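Local coordinates for protein succinate dehydrogenase (Membrane anchor subunit) (PDB 7D6V) that anchors the mycobacterial succinate dehydrogenase Sdh1 in the membrane, holds a Rieske-type [2Fe-2S] cluster there and probably helps pass electrons from succinate to quinone, at residues T113-Y116 with Y117-A120; P148-L151 with Q152-H155; W200-T203 with L204-H207. All blocks are in the same frame, centred on the assembly; numbering follows the deposited sequence.

Interactions 1, 2 and 3 each supply one ligand of the same [2Fe-2S] cluster: Cys114 from interaction 1 binds one iron, His155 from interaction 2 and Cys206 from interaction 3 the other, and His240 is the fourth ligand. Interaction 1 is buried, whereas interactions 2 and 3 are only partly so. Their chemistry differs accordingly. Residues 113-120 rely on aromatic and cation-pi packing at a helix start, 148-155 on weak turn bonds beside lipid and quinone, and 200-207 on backbone and serine bonds where helix 188-204 ends. Interactions 1 and 2 are joined by a probable hydrogen bond between Thr113 OG1 and His155 ND1.

Interaction 1: residues T113-Y116 with Y117-A120; sequences TCYY and YRKA. With FES (Fe2/s2 (inorganic) cluster), chain J.
Arg118 folds back over the start of its own helix to reach Thr113 and Tyr115. Its CB and CG both pass along the carbonyl oxygen of Cys114, which also accepts the Arg118 backbone N-H, and CD then runs on between the carbonyl oxygens of Cys114 and Thr113. Bends at chi2 (140°) and chi3 (79°) bring the guanidinium round beside the tyrosine. Here NH1 donates to Thr113 O at 2.9 Å, with the acceptor in the guanidinium plane, while the same nitrogen lies over the centre of the Tyr115 ring. The result is a cation-pi pair, Arg118 CZ standing 4.2 Å from the Tyr115 ring centroid. The far tip, NH2, forms a salt bridge with Glu144, so the charged group is gripped from several directions.

One residue before the helix, Cys114 does two jobs. Its SG binds iron FE1 of the cluster at 2.5 Å and also caps the helix, accepting from Tyr117 N at 3.4 Å. The cysteine meets the Tyr117 ring at its edge; one face of that ring receives the edge of Tyr116 in a T-shaped pair.

Tyr115 OH bonds to Glu229 of the iron-sulfur subunit, tying helix 115-124 to that neighbour, whereas Tyr116 and Tyr117 pack on helix 240-264, and Tyr117 also touches Leu42 of helix 33-55 and Tyr202 of helix 188-204.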
ATOM      1  N   THR C 113     -11.946   2.137 -33.863  1.00 11.82           N
ATOM      2  CA  THR C 113     -12.134   1.192 -32.773  1.00 11.82           C
ATOM      3  C   THR C 113     -10.874   1.000 -31.942  1.00 11.82           C
ATOM      4  O   THR C 113     -10.898   0.230 -30.978  1.00 11.82           O
ATOM      5  CB  THR C 113     -12.613  -0.159 -33.313  1.00 11.82           C
ATOM      6  OG1 THR C 113     -11.728  -0.610 -34.345  1.00 11.82           O
ATOM      7  CG2 THR C 113     -14.014  -0.034 -33.882  1.00 11.82           C
ATOM      8  N   CYS C 114      -9.798   1.698 -32.288  1.00 10.87           N
ATOM      9  CA  CYS C 114      -8.557   1.593 -31.532  1.00 10.87           C
ATOM     10  C   CYS C 114      -8.810   2.005 -30.086  1.00 10.87           C
ATOM     11  O   CYS C 114      -9.540   2.962 -29.825  1.00 10.87           O
ATOM     12  CB  CYS C 114      -7.472   2.475 -32.151  1.00 10.87           C
ATOM     13  SG  CYS C 114      -6.121   2.898 -31.027  1.00 10.87           S
ATOM     14  N   TYR C 115      -8.208   1.283 -29.145  1.00 10.84           N
ATOM     15  CA  TYR C 115      -8.392   1.579 -27.730  1.00 10.84           C
ATOM     16  C   TYR C 115      -7.843   2.955 -27.372  1.00 10.84           C
ATOM     17  O   TYR C 115      -8.486   3.710 -26.636  1.00 10.84           O
ATOM     18  CB  TYR C 115      -7.744   0.488 -26.877  1.00 10.84           C
ATOM     19  CG  TYR C 115      -8.587  -0.765 -26.741  1.00 10.84           C
ATOM     20  CD1 TYR C 115      -9.546  -0.871 -25.748  1.00 10.84           C
ATOM     21  CD2 TYR C 115      -8.425  -1.835 -27.606  1.00 10.84           C
ATOM     22  CE1 TYR C 115     -10.317  -1.998 -25.616  1.00 10.84           C
ATOM     23  CE2 TYR C 115      -9.195  -2.970 -27.482  1.00 10.84           C
ATOM     24  CZ  TYR C 115     -10.140  -3.044 -26.484  1.00 10.84           C
ATOM     25  OH  TYR C 115     -10.915  -4.167 -26.345  1.00 10.84           O
ATOM     26  N   TYR C 116      -6.672   3.318 -27.897  1.00 11.59           N
ATOM     27  CA  TYR C 116      -6.149   4.651 -27.617  1.00 11.59           C
ATOM     28  C   TYR C 116      -7.047   5.736 -28.198  1.00 11.59           C
ATOM     29  O   TYR C 116      -7.354   6.727 -27.528  1.00 11.59           O
ATOM     30  CB  TYR C 116      -4.730   4.819 -28.152  1.00 11.59           C
ATOM     31  CG  TYR C 116      -4.354   6.280 -28.163  1.00 11.59           C
ATOM     32  CD1 TYR C 116      -4.201   6.979 -26.975  1.00 11.59           C
ATOM     33  CD2 TYR C 116      -4.211   6.974 -29.354  1.00 11.59           C
ATOM     34  CE1 TYR C 116      -3.898   8.317 -26.972  1.00 11.59           C
ATOM     35  CE2 TYR C 116      -3.902   8.314 -29.360  1.00 11.59           C
ATOM     36  CZ  TYR C 116      -3.743   8.979 -28.165  1.00 11.59           C
ATOM     37  OH  TYR C 116      -3.430  10.317 -28.163  1.00 11.59           O
ATOM     38  N   TYR C 117      -7.465   5.574 -29.454  1.00 11.66           N
ATOM     39  CA  TYR C 117      -8.279   6.603 -30.088  1.00 11.66           C
ATOM     40  C   TYR C 117      -9.621   6.756 -29.393  1.00 11.66           C
ATOM     41  O   TYR C 117     -10.155   7.867 -29.314  1.00 11.66           O
ATOM     42  CB  TYR C 117      -8.475   6.284 -31.567  1.00 11.66           C
ATOM     43  CG  TYR C 117      -7.313   6.697 -32.433  1.00 11.66           C
ATOM     44  CD1 TYR C 117      -7.135   8.019 -32.805  1.00 11.66           C
ATOM     45  CD2 TYR C 117      -6.390   5.766 -32.876  1.00 11.66           C
ATOM     46  CE1 TYR C 117      -6.072   8.398 -33.594  1.00 11.66           C
ATOM     47  CE2 TYR C 117      -5.326   6.135 -33.663  1.00 11.66           C
ATOM     48  CZ  TYR C 117      -5.172   7.451 -34.020  1.00 11.66           C
ATOM     49  OH  TYR C 117      -4.109   7.817 -34.809  1.00 11.66           O
ATOM     50  N   ARG C 118     -10.176   5.657 -28.878  1.00 11.92           N
ATOM     51  CA  ARG C 118     -11.414   5.752 -28.119  1.00 11.92           C
ATOM     52  C   ARG C 118     -11.234   6.636 -26.898  1.00 11.92           C
ATOM     53  O   ARG C 118     -12.071   7.500 -26.627  1.00 11.92           O
ATOM     54  CB  ARG C 118     -11.896   4.362 -27.713  1.00 11.92           C
ATOM     55  CG  ARG C 118     -12.794   3.711 -28.738  1.00 11.92           C
ATOM     56  CD  ARG C 118     -12.500   2.243 -28.879  1.00 11.92           C
ATOM     57  NE  ARG C 118     -13.106   1.474 -27.800  1.00 11.92           N
ATOM     58  CZ  ARG C 118     -12.871   0.189 -27.578  1.00 11.92           C
ATOM     59  NH1 ARG C 118     -12.040  -0.477 -28.366  1.00 11.92           N
ATOM     60  NH2 ARG C 118     -13.466  -0.431 -26.574  1.00 11.92           N
ATOM     61  N   LYS C 119     -10.138   6.451 -26.160  1.00 11.91           N
ATOM     62  CA  LYS C 119      -9.816   7.357 -25.063  1.00 11.91           C
ATOM     63  C   LYS C 119      -9.764   8.799 -25.544  1.00 11.91           C
ATOM     64  O   LYS C 119     -10.395   9.691 -24.956  1.00 11.91           O
ATOM     65  CB  LYS C 119      -8.478   6.967 -24.442  1.00 11.91           C
ATOM     66  CG  LYS C 119      -8.051   7.875 -23.310  1.00 11.91           C
ATOM     67  CD  LYS C 119      -6.683   7.518 -22.779  1.00 11.91           C
ATOM     68  CE  LYS C 119      -5.626   8.425 -23.359  1.00 11.91           C
ATOM     69  NZ  LYS C 119      -5.697   9.781 -22.756  1.00 11.91           N
ATOM     70  N   ALA C 120      -9.029   9.035 -26.632  1.00 11.94           N
ATOM     71  CA  ALA C 120      -8.805  10.389 -27.117  1.00 11.94           C
ATOM     72  C   ALA C 120     -10.118  11.089 -27.435  1.00 11.94           C
ATOM     73  O   ALA C 120     -10.377  12.191 -26.942  1.00 11.94           O
ATOM     74  CB  ALA C 120      -7.895  10.361 -28.343  1.00 11.94           C
TER
HETATM   75 FE1  FES J 303      -5.007   0.687 -30.872  1.00 12.80          FE
HETATM   76 FE2  FES J 303      -5.406  -1.823 -31.754  1.00 12.80          FE
HETATM   77  S1  FES J 303      -5.791  -1.026 -29.741  1.00 12.80           S
HETATM   78  S2  FES J 303      -4.552  -0.130 -32.862  1.00 12.80           S

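Interaction 2: residues P148-L151 with Q152-H155; sequences PLIL and QNIH. With PEV ((1S)-2-{[(2-aminoethoxy)(hydroxy)phosphoryl]oxy}-1-[(palmitoyloxy)methyl]ethyl stearate), chain I; FES (Fe2/s2 (inorganic) cluster), chain J.
Gln152 lies alongside Leu149, the two side chains pointing the same way, with NE2 3.8 Å from Leu149 CD2. A bend at chi2 (-95°) turns its amide against a tail of the bound phosphatidylethanolamine, bringing NE2 to 3.4 Å from lipid carbon C21. Packed against a hydrocarbon chain, the amide nitrogen finds its polar partners in the hydroxyls of Tyr121 and Tyr122. Leu149 meets the same lipid nearer its headgroup, placing CD1 3.3 Å from the ester carbonyl oxygen O31.

Asn153 and Ile150 cross at a slant. The carbonyl oxygen of Ile150 takes ND2 of Asn153 at 2.7 Å, the donor standing 28° from the carbonyl plane, and accepts a second, weak bond from the Asn153 backbone N-H. Gln152 N is likewise only weakly bonded to Leu149 O, so the asparagine amide adds a shorter bond to a weakly bonded 3-10 turn. The next residue, Ile154, sets CG1 between its backbone N and carbonyl carbon (chi1 61°), which directs that branch at Leu151 O.

Ile150, Leu151 and Ile154 line the site of ubiquinone-1, while His155 points NE2 at the cluster, binding iron FE2 at 2.5 Å with the metal in the ring plane. One short stretch thus borders both quinone and metal, an arrangement consistent with electron transfer between them. Ile154 is the N-cap of helix 155-175; behind it, the turn from helix 147-150 rests on Tyr122 and Arg118 of helix 115-124, and Ile150 and Asn153 pack on Tyr236 of the iron-sulfur subunit.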
ATOM      1  N   PRO C 148     -24.941   1.223 -30.189  1.00 16.64           N
ATOM      2  CA  PRO C 148     -23.864   1.800 -31.013  1.00 16.64           C
ATOM      3  C   PRO C 148     -22.478   1.495 -30.470  1.00 16.64           C
ATOM      4  O   PRO C 148     -21.640   0.946 -31.194  1.00 16.64           O
ATOM      5  CB  PRO C 148     -24.185   3.301 -31.009  1.00 16.64           C
ATOM      6  CG  PRO C 148     -25.035   3.514 -29.827  1.00 16.64           C
ATOM      7  CD  PRO C 148     -25.824   2.267 -29.637  1.00 16.64           C
ATOM      8  N   LEU C 149     -22.222   1.807 -29.202  1.00 15.32           N
ATOM      9  CA  LEU C 149     -20.881   1.696 -28.646  1.00 15.32           C
ATOM     10  C   LEU C 149     -20.508   0.280 -28.226  1.00 15.32           C
ATOM     11  O   LEU C 149     -19.332   0.030 -27.952  1.00 15.32           O
ATOM     12  CB  LEU C 149     -20.734   2.648 -27.459  1.00 15.32           C
ATOM     13  CG  LEU C 149     -20.708   4.133 -27.824  1.00 15.32           C
ATOM     14  CD1 LEU C 149     -20.253   4.972 -26.651  1.00 15.32           C
ATOM     15  CD2 LEU C 149     -19.809   4.372 -29.023  1.00 15.32           C
ATOM     16  N   ILE C 150     -21.465  -0.650 -28.160  1.00 15.48           N
ATOM     17  CA  ILE C 150     -21.121  -2.046 -27.911  1.00 15.48           C
ATOM     18  C   ILE C 150     -20.350  -2.634 -29.087  1.00 15.48           C
ATOM     19  O   ILE C 150     -19.672  -3.654 -28.934  1.00 15.48           O
ATOM     20  CB  ILE C 150     -22.389  -2.871 -27.605  1.00 15.48           C
ATOM     21  CG1 ILE C 150     -22.043  -4.240 -27.015  1.00 15.48           C
ATOM     22  CG2 ILE C 150     -23.213  -3.071 -28.852  1.00 15.48           C
ATOM     23  CD1 ILE C 150     -21.455  -4.190 -25.640  1.00 15.48           C
ATOM     24  N   LEU C 151     -20.420  -1.998 -30.257  1.00 15.06           N
ATOM     25  CA  LEU C 151     -19.753  -2.495 -31.453  1.00 15.06           C
ATOM     26  C   LEU C 151     -18.253  -2.247 -31.444  1.00 15.06           C
ATOM     27  O   LEU C 151     -17.568  -2.701 -32.363  1.00 15.06           O
ATOM     28  CB  LEU C 151     -20.367  -1.857 -32.697  1.00 15.06           C
ATOM     29  CG  LEU C 151     -21.812  -2.235 -33.018  1.00 15.06           C
ATOM     30  CD1 LEU C 151     -22.330  -1.414 -34.180  1.00 15.06           C
ATOM     31  CD2 LEU C 151     -21.929  -3.715 -33.316  1.00 15.06           C
ATOM     32  N   GLN C 152     -17.726  -1.544 -30.445  1.00 13.78           N
ATOM     33  CA  GLN C 152     -16.286  -1.347 -30.348  1.00 13.78           C
ATOM     34  C   GLN C 152     -15.541  -2.624 -29.995  1.00 13.78           C
ATOM     35  O   GLN C 152     -14.307  -2.626 -30.017  1.00 13.78           O
ATOM     36  CB  GLN C 152     -15.969  -0.269 -29.314  1.00 13.78           C
ATOM     37  CG  GLN C 152     -16.760   1.009 -29.484  1.00 13.78           C
ATOM     38  CD  GLN C 152     -16.009   2.050 -30.275  1.00 13.78           C
ATOM     39  OE1 GLN C 152     -15.219   1.722 -31.154  1.00 13.78           O
ATOM     40  NE2 GLN C 152     -16.254   3.316 -29.969  1.00 13.78           N
ATOM     41  N   ASN C 153     -16.254  -3.699 -29.669  1.00 13.64           N
ATOM     42  CA  ASN C 153     -15.652  -4.956 -29.252  1.00 13.64           C
ATOM     43  C   ASN C 153     -15.215  -5.832 -30.418  1.00 13.64           C
ATOM     44  O   ASN C 153     -14.662  -6.910 -30.181  1.00 13.64           O
ATOM     45  CB  ASN C 153     -16.630  -5.729 -28.366  1.00 13.64           C
ATOM     46  CG  ASN C 153     -16.881  -5.045 -27.043  1.00 13.64           C
ATOM     47  OD1 ASN C 153     -16.010  -5.008 -26.177  1.00 13.64           O
ATOM     48  ND2 ASN C 153     -18.076  -4.500 -26.877  1.00 13.64           N
ATOM     49  N   ILE C 154     -15.442  -5.407 -31.655  1.00 12.74           N
ATOM     50  CA  ILE C 154     -15.006  -6.159 -32.823  1.00 12.74           C
ATOM     51  C   ILE C 154     -13.687  -5.616 -33.371  1.00 12.74           C
ATOM     52  O   ILE C 154     -13.374  -5.817 -34.541  1.00 12.74           O
ATOM     53  CB  ILE C 154     -16.087  -6.188 -33.914  1.00 12.74           C
ATOM     54  CG1 ILE C 154     -16.406  -4.772 -34.385  1.00 12.74           C
ATOM     55  CG2 ILE C 154     -17.334  -6.874 -33.406  1.00 12.74           C
ATOM     56  CD1 ILE C 154     -17.469  -4.712 -35.447  1.00 12.74           C
ATOM     57  N   HIS C 155     -12.916  -4.920 -32.536  1.00 11.21           N
ATOM     58  CA  HIS C 155     -11.691  -4.279 -32.996  1.00 11.21           C
ATOM     59  C   HIS C 155     -10.672  -5.279 -33.528  1.00 11.21           C
ATOM     60  O   HIS C 155      -9.877  -4.937 -34.409  1.00 11.21           O
ATOM     61  CB  HIS C 155     -11.089  -3.458 -31.859  1.00 11.21           C
ATOM     62  CG  HIS C 155      -9.848  -2.721 -32.242  1.00 11.21           C
ATOM     63  ND1 HIS C 155      -9.788  -1.884 -33.333  1.00 11.21           N
ATOM     64  CD2 HIS C 155      -8.616  -2.705 -31.686  1.00 11.21           C
ATOM     65  CE1 HIS C 155      -8.573  -1.379 -33.430  1.00 11.21           C
ATOM     66  NE2 HIS C 155      -7.844  -1.860 -32.442  1.00 11.21           N
TER
HETATM   67  C48 PEV I 302      -6.832   8.786 -37.510  1.00 18.60           C
HETATM   68  C47 PEV I 302      -8.218   8.736 -38.143  1.00 18.60           C
HETATM   69  C46 PEV I 302      -9.269   8.360 -37.108  1.00 18.60           C
HETATM   70  C45 PEV I 302      -9.646   9.569 -36.262  1.00 18.60           C
HETATM   71  C44 PEV I 302     -11.107   9.527 -35.837  1.00 18.60           C
HETATM   72  C43 PEV I 302     -11.388  10.482 -34.684  1.00 18.60           C
HETATM   73  C42 PEV I 302     -12.748  11.142 -34.848  1.00 18.60           C
HETATM   74  C41 PEV I 302     -13.775  10.514 -33.919  1.00 18.60           C
HETATM   75  C40 PEV I 302     -14.936  11.457 -33.651  1.00 18.60           C
HETATM   76  C39 PEV I 302     -16.259  10.717 -33.736  1.00 18.60           C
HETATM   77  C38 PEV I 302     -16.501   9.933 -32.454  1.00 18.60           C
HETATM   78  C37 PEV I 302     -17.211  10.790 -31.416  1.00 18.60           C
HETATM   79  C36 PEV I 302     -18.420  10.070 -30.846  1.00 18.60           C
HETATM   80  C35 PEV I 302     -18.084   9.409 -29.516  1.00 18.60           C
HETATM   81  C34 PEV I 302     -19.329   9.292 -28.651  1.00 18.60           C
HETATM   82  C33 PEV I 302     -20.481   8.683 -29.433  1.00 18.60           C
HETATM   83  C32 PEV I 302     -21.814   9.128 -28.855  1.00 18.60           C
HETATM   84  C31 PEV I 302     -22.330   8.119 -27.844  1.00 18.60           C
HETATM   85  O31 PEV I 302     -21.737   7.937 -26.837  1.00 18.60           O
HETATM   86  O2  PEV I 302     -23.504   7.416 -28.103  1.00 18.60           O
HETATM   87  C2  PEV I 302     -24.543   7.770 -27.245  1.00 18.60           C
HETATM   88  C1  PEV I 302     -24.636   6.723 -26.145  1.00 18.60           C
HETATM   89  O3P PEV I 302     -23.853   7.151 -25.068  1.00 18.60           O
HETATM   90  P   PEV I 302     -24.587   7.432 -23.620  1.00 18.60           P
HETATM   91  O1P PEV I 302     -25.221   8.799 -23.618  1.00 18.60           O
HETATM   92  O2P PEV I 302     -23.563   7.342 -22.518  1.00 18.60           O
HETATM   93  O4P PEV I 302     -25.762   6.302 -23.397  1.00 18.60           O
HETATM   94  C4  PEV I 302     -27.090   6.659 -23.649  1.00 18.60           C
HETATM   95  C5  PEV I 302     -27.796   5.457 -24.272  1.00 18.60           C
HETATM   96  N6  PEV I 302     -28.968   5.889 -25.011  1.00 18.60           N
HETATM   97  C3  PEV I 302     -25.846   7.833 -28.037  1.00 18.60           C
HETATM   98  O3  PEV I 302     -25.598   8.583 -29.191  1.00 18.60           O
HETATM   99  C11 PEV I 302     -25.622   7.843 -30.377  1.00 18.60           C
HETATM  100  O11 PEV I 302     -26.613   7.289 -30.712  1.00 18.60           O
HETATM  101  C12 PEV I 302     -24.367   7.735 -31.237  1.00 18.60           C
HETATM  102  C13 PEV I 302     -24.656   8.003 -32.711  1.00 18.60           C
HETATM  103  C14 PEV I 302     -23.398   8.394 -33.479  1.00 18.60           C
HETATM  104  C15 PEV I 302     -22.234   7.445 -33.209  1.00 18.60           C
HETATM  105  C16 PEV I 302     -21.738   6.791 -34.495  1.00 18.60           C
HETATM  106  C17 PEV I 302     -20.218   6.657 -34.576  1.00 18.60           C
HETATM  107  C18 PEV I 302     -19.490   7.146 -33.324  1.00 18.60           C
HETATM  108  C19 PEV I 302     -18.573   6.088 -32.711  1.00 18.60           C
HETATM  109  C20 PEV I 302     -18.714   4.714 -33.363  1.00 18.60           C
HETATM  110  C21 PEV I 302     -17.494   3.834 -33.105  1.00 18.60           C
HETATM  111  C22 PEV I 302     -17.372   2.701 -34.120  1.00 18.60           C
HETATM  112  C23 PEV I 302     -17.997   1.391 -33.648  1.00 18.60           C
HETATM  113  C24 PEV I 302     -18.673   0.666 -34.806  1.00 18.60           C
HETATM  114  C25 PEV I 302     -17.675  -0.108 -35.661  1.00 18.60           C
HETATM  115  C26 PEV I 302     -17.695   0.352 -37.116  1.00 18.60           C
HETATM  116 FE1  FES J 303      -5.007   0.687 -30.872  1.00 12.80          FE
HETATM  117 FE2  FES J 303      -5.406  -1.823 -31.754  1.00 12.80          FE
HETATM  118  S1  FES J 303      -5.791  -1.026 -29.741  1.00 12.80           S
HETATM  119  S2  FES J 303      -4.552  -0.130 -32.862  1.00 12.80           S

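Interaction 3: residues W200-T203 with L204-H207; sequences WVYT and LSCH. With FES (Fe2/s2 (inorganic) cluster), chain J.
Ser205 turns back on Tyr202 at the buried side of this helix end. With OG between its own backbone N and carbonyl carbon (chi1 70°), the serine donates to Tyr202 O at 3.1 Å from above the carbonyl plane, while its backbone N-H bonds to Val201 O at 3.0 Å. The same OG is hydrogen-bonded to ND1 of His240, an iron ligand, and so acts as a second-shell residue that helps fix the turn of that imidazole. The Tyr202 ring lies nearly parallel to His240, and its OH comes within 3.4 Å of cluster sulfide S2.

The chain leaves helical geometry at Ser205 and at once starts another helix, with Cys206 as N-cap of helix 207-215. Cys206 SG binds iron FE2 at 2.5 Å. Two cysteines and two histidines make this a Rieske-type ligand set, but each iron here takes one of each: Cys206 shares FE2 with His155, and Cys114 shares iron FE1 with His240. A classical Rieske centre puts both histidines on one iron.

At the exposed Leu204 the contact between side chains is looser: its CG approaches Trp200 CE3 no closer than 4.3 Å, obliquely to the indole. The firmer link between these two is the backbone bond from Leu204 N to Trp200 O. Trp200 instead turns to helix 155-175, where NE1 bonds to Thr170 OG1.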
ATOM      1  N   TRP C 200       3.831  -0.797 -39.443  1.00 12.19           N
ATOM      2  CA  TRP C 200       3.947  -2.129 -38.861  1.00 12.19           C
ATOM      3  C   TRP C 200       4.116  -2.058 -37.351  1.00 12.19           C
ATOM      4  O   TRP C 200       3.530  -2.858 -36.615  1.00 12.19           O
ATOM      5  CB  TRP C 200       5.115  -2.883 -39.490  1.00 12.19           C
ATOM      6  CG  TRP C 200       4.751  -3.683 -40.693  1.00 12.19           C
ATOM      7  CD1 TRP C 200       5.281  -3.566 -41.938  1.00 12.19           C
ATOM      8  CD2 TRP C 200       3.789  -4.741 -40.763  1.00 12.19           C
ATOM      9  NE1 TRP C 200       4.706  -4.476 -42.786  1.00 12.19           N
ATOM     10  CE2 TRP C 200       3.786  -5.212 -42.088  1.00 12.19           C
ATOM     11  CE3 TRP C 200       2.928  -5.334 -39.835  1.00 12.19           C
ATOM     12  CZ2 TRP C 200       2.959  -6.246 -42.509  1.00 12.19           C
ATOM     13  CZ3 TRP C 200       2.107  -6.357 -40.258  1.00 12.19           C
ATOM     14  CH2 TRP C 200       2.127  -6.803 -41.582  1.00 12.19           C
ATOM     15  N   VAL C 201       4.924  -1.112 -36.871  1.00 11.71           N
ATOM     16  CA  VAL C 201       5.115  -0.961 -35.429  1.00 11.71           C
ATOM     17  C   VAL C 201       3.792  -0.627 -34.749  1.00 11.71           C
ATOM     18  O   VAL C 201       3.438  -1.205 -33.713  1.00 11.71           O
ATOM     19  CB  VAL C 201       6.184   0.106 -35.139  1.00 11.71           C
ATOM     20  CG1 VAL C 201       6.275   0.375 -33.650  1.00 11.71           C
ATOM     21  CG2 VAL C 201       7.527  -0.336 -35.678  1.00 11.71           C
ATOM     22  N   TYR C 202       3.038   0.308 -35.329  1.00 11.71           N
ATOM     23  CA  TYR C 202       1.751   0.686 -34.752  1.00 11.71           C
ATOM     24  C   TYR C 202       0.768  -0.479 -34.765  1.00 11.71           C
ATOM     25  O   TYR C 202       0.037  -0.695 -33.793  1.00 11.71           O
ATOM     26  CB  TYR C 202       1.171   1.882 -35.502  1.00 11.71           C
ATOM     27  CG  TYR C 202      -0.260   2.184 -35.134  1.00 11.71           C
ATOM     28  CD1 TYR C 202      -0.593   2.616 -33.859  1.00 11.71           C
ATOM     29  CD2 TYR C 202      -1.280   2.031 -36.059  1.00 11.71           C
ATOM     30  CE1 TYR C 202      -1.898   2.890 -33.519  1.00 11.71           C
ATOM     31  CE2 TYR C 202      -2.585   2.301 -35.727  1.00 11.71           C
ATOM     32  CZ  TYR C 202      -2.890   2.732 -34.458  1.00 11.71           C
ATOM     33  OH  TYR C 202      -4.194   3.005 -34.129  1.00 11.71           O
ATOM     34  N   THR C 203       0.734  -1.237 -35.860  1.00 11.69           N
ATOM     35  CA  THR C 203      -0.171  -2.377 -35.949  1.00 11.69           C
ATOM     36  C   THR C 203       0.202  -3.466 -34.951  1.00 11.69           C
ATOM     37  O   THR C 203      -0.678  -4.113 -34.374  1.00 11.69           O
ATOM     38  CB  THR C 203      -0.175  -2.928 -37.374  1.00 11.69           C
ATOM     39  OG1 THR C 203      -0.381  -1.852 -38.296  1.00 11.69           O
ATOM     40  CG2 THR C 203      -1.279  -3.950 -37.553  1.00 11.69           C
ATOM     41  N   LEU C 204       1.497  -3.687 -34.732  1.00 11.85           N
ATOM     42  CA  LEU C 204       1.930  -4.738 -33.823  1.00 11.85           C
ATOM     43  C   LEU C 204       1.928  -4.309 -32.363  1.00 11.85           C
ATOM     44  O   LEU C 204       2.058  -5.169 -31.489  1.00 11.85           O
ATOM     45  CB  LEU C 204       3.324  -5.231 -34.209  1.00 11.85           C
ATOM     46  CG  LEU C 204       3.430  -5.941 -35.557  1.00 11.85           C
ATOM     47  CD1 LEU C 204       4.822  -6.513 -35.743  1.00 11.85           C
ATOM     48  CD2 LEU C 204       2.378  -7.027 -35.675  1.00 11.85           C
ATOM     49  N   SER C 205       1.783  -3.020 -32.073  1.00 11.49           N
ATOM     50  CA  SER C 205       1.614  -2.568 -30.699  1.00 11.49           C
ATOM     51  C   SER C 205       0.149  -2.520 -30.279  1.00 11.49           C
ATOM     52  O   SER C 205      -0.158  -2.007 -29.199  1.00 11.49           O
ATOM     53  CB  SER C 205       2.268  -1.199 -30.507  1.00 11.49           C
ATOM     54  OG  SER C 205       1.559  -0.186 -31.191  1.00 11.49           O
ATOM     55  N   CYS C 206      -0.743  -3.035 -31.118  1.00 11.05           N
ATOM     56  CA  CYS C 206      -2.173  -3.020 -30.820  1.00 11.05           C
ATOM     57  C   CYS C 206      -2.538  -3.839 -29.583  1.00 11.05           C
ATOM     58  O   CYS C 206      -1.935  -4.878 -29.314  1.00 11.05           O
ATOM     59  CB  CYS C 206      -2.975  -3.513 -32.027  1.00 11.05           C
ATOM     60  SG  CYS C 206      -4.619  -4.146 -31.624  1.00 11.05           S
ATOM     61  N   HIS C 207      -3.530  -3.361 -28.835  1.00 11.22           N
ATOM     62  CA  HIS C 207      -3.989  -4.053 -27.635  1.00 11.22           C
ATOM     63  C   HIS C 207      -4.626  -5.394 -27.966  1.00 11.22           C
ATOM     64  O   HIS C 207      -4.541  -6.329 -27.164  1.00 11.22           O
ATOM     65  CB  HIS C 207      -4.982  -3.183 -26.868  1.00 11.22           C
ATOM     66  CG  HIS C 207      -4.339  -2.194 -25.951  1.00 11.22           C
ATOM     67  ND1 HIS C 207      -4.243  -0.853 -26.251  1.00 11.22           N
ATOM     68  CD2 HIS C 207      -3.765  -2.349 -24.735  1.00 11.22           C
ATOM     69  CE1 HIS C 207      -3.633  -0.226 -25.263  1.00 11.22           C
ATOM     70  NE2 HIS C 207      -3.332  -1.111 -24.330  1.00 11.22           N
TER
HETATM   71 FE1  FES J 303      -5.007   0.687 -30.872  1.00 12.80          FE
HETATM   72 FE2  FES J 303      -5.406  -1.823 -31.754  1.00 12.80          FE
HETATM   73  S1  FES J 303      -5.791  -1.026 -29.741  1.00 12.80           S
HETATM   74  S2  FES J 303      -4.552  -0.130 -32.862  1.00 12.80           S